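Local coordinates for type C neurotoxin (Clostridium botulinum, PDB 3PME), which probably attaches the C/D mosaic toxin to nerve-cell membranes through this receptor-binding domain, with gangliosides and phosphatidylethanolamine as candidate ligands, at residues D115-K121 with R166-E172; Y66-S72 with T144-I149. All coordinates share one frame; numbering follows the deposited sequence.

Interaction 1: residues D115-K121 with R166-E172; sequences DINRKYK and RIEDLDE
K121 and D169 form the main salt bridge where the turn joining strands 108-114 and 120-126 meets the loop after strand 160-166, at the rim of the concanavalin-like jelly-roll half of the receptor-binding domain. NZ of K121 lies between the two oxygens of the D169 carboxylate, 2.9 Å from OD2, and both oxygens receive it on their syn lone pairs. The same ammonium group bonds O of R166 from above the carbonyl plane, so three oxygens, the carbonyl at the end of strand 160-166 and the D169 carboxylate of the loop after it, grip one lysine. Bends at chi2 (-60°) and chi4 (82°) fold the K121 chain round to reach them. K119, extended beyond CG, brings its own NZ toward D169 only as a long salt bridge, and R166 NE makes another, also long; the three cations would be expected to keep D169 ionised. Between the lysines sits L170, its CD2 3.9 Å from CG of K119 and equally near CG of K121, while the leucine also packs on L113 of strand 108-114.

At the other end D115 joins turn and loop. N of D171 donates to D115 OD2 at 2.9 Å, on the anti side and tilted somewhat out of the carboxylate plane, and I116 N donates to O of E172 at 2.8 Å. The D115 and D171 carboxylates run side by side with their planes 21° apart; a water sits unusually close to OD2 of both and may bridge them, though the short distances leave the details doubtful. What holds D115 is its own type I turn: OD1 accepts N of N117, forming an Asx turn, and N of K119 at 3.0 Å, the two N-H groups arriving from opposite faces of the carboxylate.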
loop_
_atom_site.group_PDB
_atom_site.type_symbol
_atom_site.label_atom_id
_atom_site.label_comp_id
_atom_site.label_asym_id
_atom_site.label_seq_id
_atom_site.Cartn_x
_atom_site.Cartn_y
_atom_site.Cartn_z
ATOM N N ASP A 115 11.577 -16.825 26.560
ATOM C CA ASP A 115 12.391 -16.744 27.771
ATOM C C ASP A 115 13.507 -17.787 27.829
ATOM O O ASP A 115 13.684 -18.597 26.910
ATOM C CB ASP A 115 11.516 -16.755 29.041
ATOM C CG ASP A 115 10.915 -18.134 29.379
ATOM O OD1 ASP A 115 11.373 -19.183 28.888
ATOM O OD2 ASP A 115 9.980 -18.157 30.214
ATOM N N ILE A 116 14.257 -17.766 28.926
ATOM C CA ILE A 116 15.452 -18.598 29.012
ATOM C C ILE A 116 15.162 -20.091 29.208
ATOM O O ILE A 116 16.077 -20.919 29.142
ATOM C CB ILE A 116 16.447 -18.052 30.066
ATOM C CG1 ILE A 116 15.736 -17.740 31.387
ATOM C CG2 ILE A 116 17.115 -16.788 29.545
ATOM C CD1 ILE A 116 15.330 -18.971 32.189
ATOM N N ASN A 117 13.892 -20.430 29.413
ATOM C CA ASN A 117 13.464 -21.828 29.459
ATOM C C ASN A 117 12.820 -22.279 28.148
ATOM O O ASN A 117 12.217 -23.350 28.079
ATOM C CB ASN A 117 12.500 -22.057 30.624
ATOM C CG ASN A 117 13.172 -21.893 31.965
ATOM O OD1 ASN A 117 12.639 -21.251 32.866
ATOM N ND2 ASN A 117 14.367 -22.449 32.091
ATOM N N ARG A 118 12.937 -21.445 27.120
ATOM C CA ARG A 118 12.345 -21.725 25.815
ATOM C C ARG A 118 10.815 -21.655 25.806
ATOM O O ARG A 118 10.179 -22.064 24.838
ATOM C CB ARG A 118 12.833 -23.069 25.276
ATOM C CG ARG A 118 14.331 -23.091 25.011
ATOM C CD ARG A 118 14.782 -24.405 24.392
ATOM N NE ARG A 118 15.891 -24.193 23.464
ATOM C CZ ARG A 118 15.744 -23.756 22.216
ATOM N NH1 ARG A 118 14.531 -23.483 21.749
ATOM N NH2 ARG A 118 16.805 -23.584 21.436
ATOM N N LYS A 119 10.226 -21.132 26.875
ATOM C CA LYS A 119 8.797 -20.839 26.875
ATOM C C LYS A 119 8.586 -19.554 26.077
ATOM O O LYS A 119 9.379 -18.618 26.178
ATOM C CB LYS A 119 8.292 -20.685 28.310
ATOM C CG LYS A 119 6.831 -20.284 28.443
ATOM C CD LYS A 119 6.439 -20.078 29.910
ATOM C CE LYS A 119 5.016 -19.541 30.032
ATOM N NZ LYS A 119 4.677 -19.149 31.431
ATOM N N TYR A 120 7.540 -19.497 25.266
ATOM C CA TYR A 120 7.330 -18.295 24.468
ATOM C C TYR A 120 5.880 -17.830 24.455
ATOM O O TYR A 120 4.956 -18.585 24.787
ATOM C CB TYR A 120 7.832 -18.484 23.036
ATOM C CG TYR A 120 7.002 -19.441 22.224
ATOM C CD1 TYR A 120 7.241 -20.807 22.268
ATOM C CD2 TYR A 120 5.974 -18.978 21.417
ATOM C CE1 TYR A 120 6.481 -21.685 21.528
ATOM C CE2 TYR A 120 5.213 -19.849 20.663
ATOM C CZ TYR A 120 5.471 -21.200 20.727
ATOM O OH TYR A 120 4.710 -22.076 19.990
ATOM N N LYS A 121 5.702 -16.564 24.111
ATOM C CA LYS A 121 4.380 -15.984 23.871
ATOM C C LYS A 121 4.412 -15.379 22.482
ATOM O O LYS A 121 5.474 -14.992 21.996
ATOM C CB LYS A 121 4.058 -14.893 24.895
ATOM C CG LYS A 121 4.026 -15.371 26.337
ATOM C CD LYS A 121 2.972 -16.448 26.531
ATOM C CE LYS A 121 2.764 -16.760 28.010
ATOM N NZ LYS A 121 1.838 -15.776 28.644
ATOM N N ARG A 166 -0.127 -11.643 27.251
ATOM C CA ARG A 166 0.515 -11.440 28.536
ATOM C C ARG A 166 1.952 -11.940 28.475
ATOM O O ARG A 166 2.207 -13.020 27.950
ATOM C CB ARG A 166 -0.273 -12.197 29.603
ATOM C CG ARG A 166 0.181 -11.967 31.015
ATOM C CD ARG A 166 -0.871 -12.515 31.977
ATOM N NE ARG A 166 -1.098 -13.947 31.795
ATOM C CZ ARG A 166 -2.032 -14.476 31.005
ATOM N NH1 ARG A 166 -2.847 -13.692 30.304
ATOM N NH2 ARG A 166 -2.148 -15.795 30.910
ATOM N N ILE A 167 2.888 -11.147 28.985
ATOM C CA ILE A 167 4.281 -11.583 29.047
ATOM C C ILE A 167 4.858 -11.468 30.453
ATOM O O ILE A 167 5.984 -11.889 30.699
ATOM C CB ILE A 167 5.193 -10.822 28.047
ATOM C CG1 ILE A 167 5.124 -9.309 28.277
ATOM C CG2 ILE A 167 4.827 -11.170 26.603
ATOM C CD1 ILE A 167 6.179 -8.527 27.528
ATOM N N GLU A 168 4.073 -10.906 31.368
ATOM C CA GLU A 168 4.523 -10.705 32.736
ATOM C C GLU A 168 4.783 -12.045 33.407
ATOM O O GLU A 168 5.492 -12.116 34.411
ATOM C CB GLU A 168 3.473 -9.921 33.529
ATOM C CG GLU A 168 3.944 -9.469 34.903
ATOM C CD GLU A 168 2.819 -8.886 35.743
ATOM O OE1 GLU A 168 1.636 -9.103 35.387
ATOM O OE2 GLU A 168 3.122 -8.219 36.759
ATOM N N ASP A 169 4.213 -13.106 32.847
ATOM C CA ASP A 169 4.360 -14.446 33.401
ATOM C C ASP A 169 5.528 -15.250 32.805
ATOM O O ASP A 169 5.815 -16.358 33.256
ATOM C CB ASP A 169 3.048 -15.231 33.258
ATOM C CG ASP A 169 2.571 -15.330 31.813
ATOM O OD1 ASP A 169 2.787 -14.379 31.029
ATOM O OD2 ASP A 169 1.961 -16.364 31.464
ATOM N N LEU A 170 6.188 -14.717 31.781
ATOM C CA LEU A 170 7.401 -15.363 31.280
ATOM C C LEU A 170 8.457 -15.277 32.366
ATOM O O LEU A 170 8.396 -14.414 33.241
ATOM C CB LEU A 170 7.930 -14.666 30.020
ATOM C CG LEU A 170 7.192 -14.926 28.704
ATOM C CD1 LEU A 170 7.809 -14.109 27.560
ATOM C CD2 LEU A 170 7.194 -16.398 28.366
ATOM N N ASP A 171 9.438 -16.169 32.309
ATOM C CA ASP A 171 10.616 -15.988 33.145
ATOM C C ASP A 171 11.579 -15.058 32.413
ATOM O O ASP A 171 11.173 -14.353 31.485
ATOM C CB ASP A 171 11.215 -17.343 33.499
ATOM C CG ASP A 171 10.285 -18.147 34.399
ATOM O OD1 ASP A 171 9.837 -17.588 35.419
ATOM O OD2 ASP A 171 9.976 -19.313 34.072
ATOM N N GLU A 172 12.839 -15.023 32.832
ATOM C CA GLU A 172 13.773 -14.056 32.274
ATOM C C GLU A 172 13.898 -14.144 30.750
ATOM O O GLU A 172 13.962 -15.230 30.177
ATOM C CB GLU A 172 15.161 -14.213 32.912
ATOM C CG GLU A 172 15.228 -13.839 34.389
ATOM C CD GLU A 172 15.032 -15.023 35.322
ATOM O OE1 GLU A 172 14.421 -16.034 34.921
ATOM O OE2 GLU A 172 15.491 -14.931 36.479
HETATM O O HOH W 1 9.677 -20.238 31.770
#

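Interaction 2: residues Y66-S72 with T144-I149; sequences YENSSVS and TITNNI
The carbonyl oxygen of S69 takes the backbone N of N147 at 2.8 Å. In return, N of S69 donates to O of N147, making this a hydrogen-bonded pair of the antiparallel ladder between strands 68-77 and 141-148 in the jelly-roll sheet. V71 and I145 repeat the pattern with two bonds of 2.8 Å between N of each and O of the other. Past the strand ends, N of I149 still reaches O of E67.

Side chains add one bond of their own. With CG anti to its carbonyl carbon (chi1 -58°), N147 turns its amide along the strand pair, and ND2 donates to OG of S69 at 3.1 Å, with OG lying 21° out of the amide plane of N147. V71 and I145 share that face, CB of V71 lying 4.4 Å from CB of I145; W111 of strand 108-114 packs against V71, I145 and N147 alike. On the opposite face S70 lies beside T146, whose methyl CG2 comes 3.5 Å from OG of S70, a hydroxyl engaged with K203 O and L205 N. Nearby, OD1 of N148 accepts from N of M150 and its ND2 donates to E204 OE1.

The N147 face thus seats against W111 with its amide already engaged by the neighbouring strand, whereas the S70 face hands its polar groups to residues 203-205 and M150.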
loop_
_atom_site.group_PDB
_atom_site.type_symbol
_atom_site.label_atom_id
_atom_site.label_comp_id
_atom_site.label_asym_id
_atom_site.label_seq_id
_atom_site.Cartn_x
_atom_site.Cartn_y
_atom_site.Cartn_z
ATOM N N TYR A 66 15.001 -2.993 28.510
ATOM C CA TYR A 66 14.739 -4.269 29.148
ATOM C C TYR A 66 13.398 -4.276 29.881
ATOM O O TYR A 66 12.890 -5.336 30.236
ATOM C CB TYR A 66 15.884 -4.652 30.086
ATOM C CG TYR A 66 16.742 -5.785 29.566
ATOM C CD1 TYR A 66 16.214 -7.057 29.408
ATOM C CD2 TYR A 66 18.079 -5.586 29.254
ATOM C CE1 TYR A 66 16.991 -8.100 28.949
ATOM C CE2 TYR A 66 18.869 -6.620 28.782
ATOM C CZ TYR A 66 18.317 -7.878 28.637
ATOM O OH TYR A 66 19.089 -8.917 28.179
ATOM N N GLU A 67 12.825 -3.096 30.106
ATOM C CA GLU A 67 11.519 -2.996 30.752
ATOM C C GLU A 67 10.406 -2.688 29.759
ATOM O O GLU A 67 9.301 -3.214 29.870
ATOM C CB GLU A 67 11.537 -1.913 31.834
ATOM C CG GLU A 67 12.725 -1.993 32.781
ATOM C CD GLU A 67 12.912 -0.710 33.576
ATOM O OE1 GLU A 67 11.892 -0.091 33.959
ATOM O OE2 GLU A 67 14.075 -0.314 33.810
ATOM N N ASN A 68 10.698 -1.824 28.793
ATOM C CA ASN A 68 9.694 -1.426 27.813
ATOM C C ASN A 68 10.300 -1.022 26.478
ATOM O O ASN A 68 11.349 -0.381 26.424
ATOM C CB ASN A 68 8.799 -0.305 28.361
ATOM C CG ASN A 68 9.580 0.793 29.070
ATOM O OD1 ASN A 68 10.606 1.272 28.583
ATOM N ND2 ASN A 68 9.085 1.200 30.242
ATOM N N SER A 69 9.636 -1.401 25.388
ATOM C CA SER A 69 10.157 -1.091 24.065
ATOM C C SER A 69 9.026 -1.051 23.062
ATOM O O SER A 69 7.919 -1.518 23.336
ATOM C CB SER A 69 11.136 -2.172 23.618
ATOM O OG SER A 69 10.430 -3.380 23.389
ATOM N N SER A 70 9.324 -0.500 21.891
ATOM C CA SER A 70 8.424 -0.586 20.753
ATOM C C SER A 70 9.244 -0.897 19.512
ATOM O O SER A 70 10.392 -0.470 19.383
ATOM C CB SER A 70 7.647 0.714 20.555
ATOM O OG SER A 70 6.954 1.084 21.748
ATOM N N VAL A 71 8.645 -1.643 18.597
ATOM C CA VAL A 71 9.282 -1.930 17.332
ATOM C C VAL A 71 8.288 -1.503 16.261
ATOM O O VAL A 71 7.120 -1.870 16.341
ATOM C CB VAL A 71 9.577 -3.429 17.195
ATOM C CG1 VAL A 71 10.171 -3.707 15.836
ATOM C CG2 VAL A 71 10.514 -3.911 18.336
ATOM N N SER A 72 8.719 -0.714 15.282
ATOM C CA SER A 72 7.817 -0.331 14.203
ATOM C C SER A 72 8.481 -0.508 12.843
ATOM O O SER A 72 9.687 -0.367 12.713
ATOM C CB SER A 72 7.325 1.106 14.373
ATOM O OG SER A 72 8.365 2.043 14.135
ATOM N N THR A 144 3.326 -2.235 14.471
ATOM C CA THR A 144 3.968 -1.717 15.674
ATOM C C THR A 144 3.732 -2.704 16.792
ATOM O O THR A 144 2.589 -3.100 17.059
ATOM C CB THR A 144 3.434 -0.349 16.113
ATOM O OG1 THR A 144 3.350 0.529 14.985
ATOM C CG2 THR A 144 4.377 0.256 17.155
ATOM N N ILE A 145 4.824 -3.112 17.421
ATOM C CA ILE A 145 4.758 -3.991 18.582
ATOM C C ILE A 145 5.216 -3.197 19.794
ATOM O O ILE A 145 6.304 -2.625 19.765
ATOM C CB ILE A 145 5.718 -5.185 18.448
ATOM C CG1 ILE A 145 5.557 -5.899 17.104
ATOM C CG2 ILE A 145 5.517 -6.161 19.621
ATOM C CD1 ILE A 145 4.245 -6.523 16.937
ATOM N N THR A 146 4.402 -3.151 20.852
ATOM C CA THR A 146 4.887 -2.588 22.120
ATOM C C THR A 146 5.072 -3.727 23.121
ATOM O O THR A 146 4.325 -4.713 23.110
ATOM C CB THR A 146 3.964 -1.481 22.699
ATOM O OG1 THR A 146 2.696 -2.042 23.077
ATOM C CG2 THR A 146 3.738 -0.360 21.680
ATOM N N ASN A 147 6.092 -3.593 23.963
ATOM C CA ASN A 147 6.410 -4.623 24.947
ATOM C C ASN A 147 6.595 -3.983 26.300
ATOM O O ASN A 147 7.314 -3.007 26.430
ATOM C CB ASN A 147 7.710 -5.340 24.576
ATOM C CG ASN A 147 7.661 -5.986 23.203
ATOM O OD1 ASN A 147 7.097 -7.064 23.030
ATOM N ND2 ASN A 147 8.270 -5.333 22.223
ATOM N N ASN A 148 5.941 -4.533 27.313
ATOM C CA ASN A 148 6.204 -4.087 28.670
ATOM C C ASN A 148 6.276 -5.282 29.607
ATOM O O ASN A 148 5.314 -6.038 29.759
ATOM C CB ASN A 148 5.163 -3.069 29.144
ATOM C CG ASN A 148 5.641 -2.269 30.337
ATOM O OD1 ASN A 148 6.133 -2.830 31.318
ATOM N ND2 ASN A 148 5.510 -0.950 30.259
ATOM N N ILE A 149 7.443 -5.450 30.204
ATOM C CA ILE A 149 7.704 -6.592 31.070
ATOM C C ILE A 149 6.760 -6.615 32.270
ATOM O O ILE A 149 6.603 -7.645 32.926
ATOM C CB ILE A 149 9.176 -6.598 31.525
ATOM C CG1 ILE A 149 9.590 -8.001 31.963
ATOM C CG2 ILE A 149 9.411 -5.558 32.602
ATOM C CD1 ILE A 149 9.388 -9.037 30.875
#

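How the interactions relate
From the N terminus the chain runs first through 66-72, then makes the 115-121 turn, returns along 144-149 and ends this part at 166-172. The two contacts therefore cross rather than nest: interaction 2 closes a 71-residue excursion that contains the first half of interaction 1, and interaction 1 closes a 44-residue one that contains the second half of interaction 2. Interaction 2 joins neighbours within the sheet holding strands 68-77 and 141-148, whereas interaction 1 ties the sheet holding strands 108-114 and 120-126 to the loop leaving end strand 160-166 of the other sheet. Their centres are 15 Å apart, and they touch directly where CD1 of I167 packs 3.5 Å from O of N148.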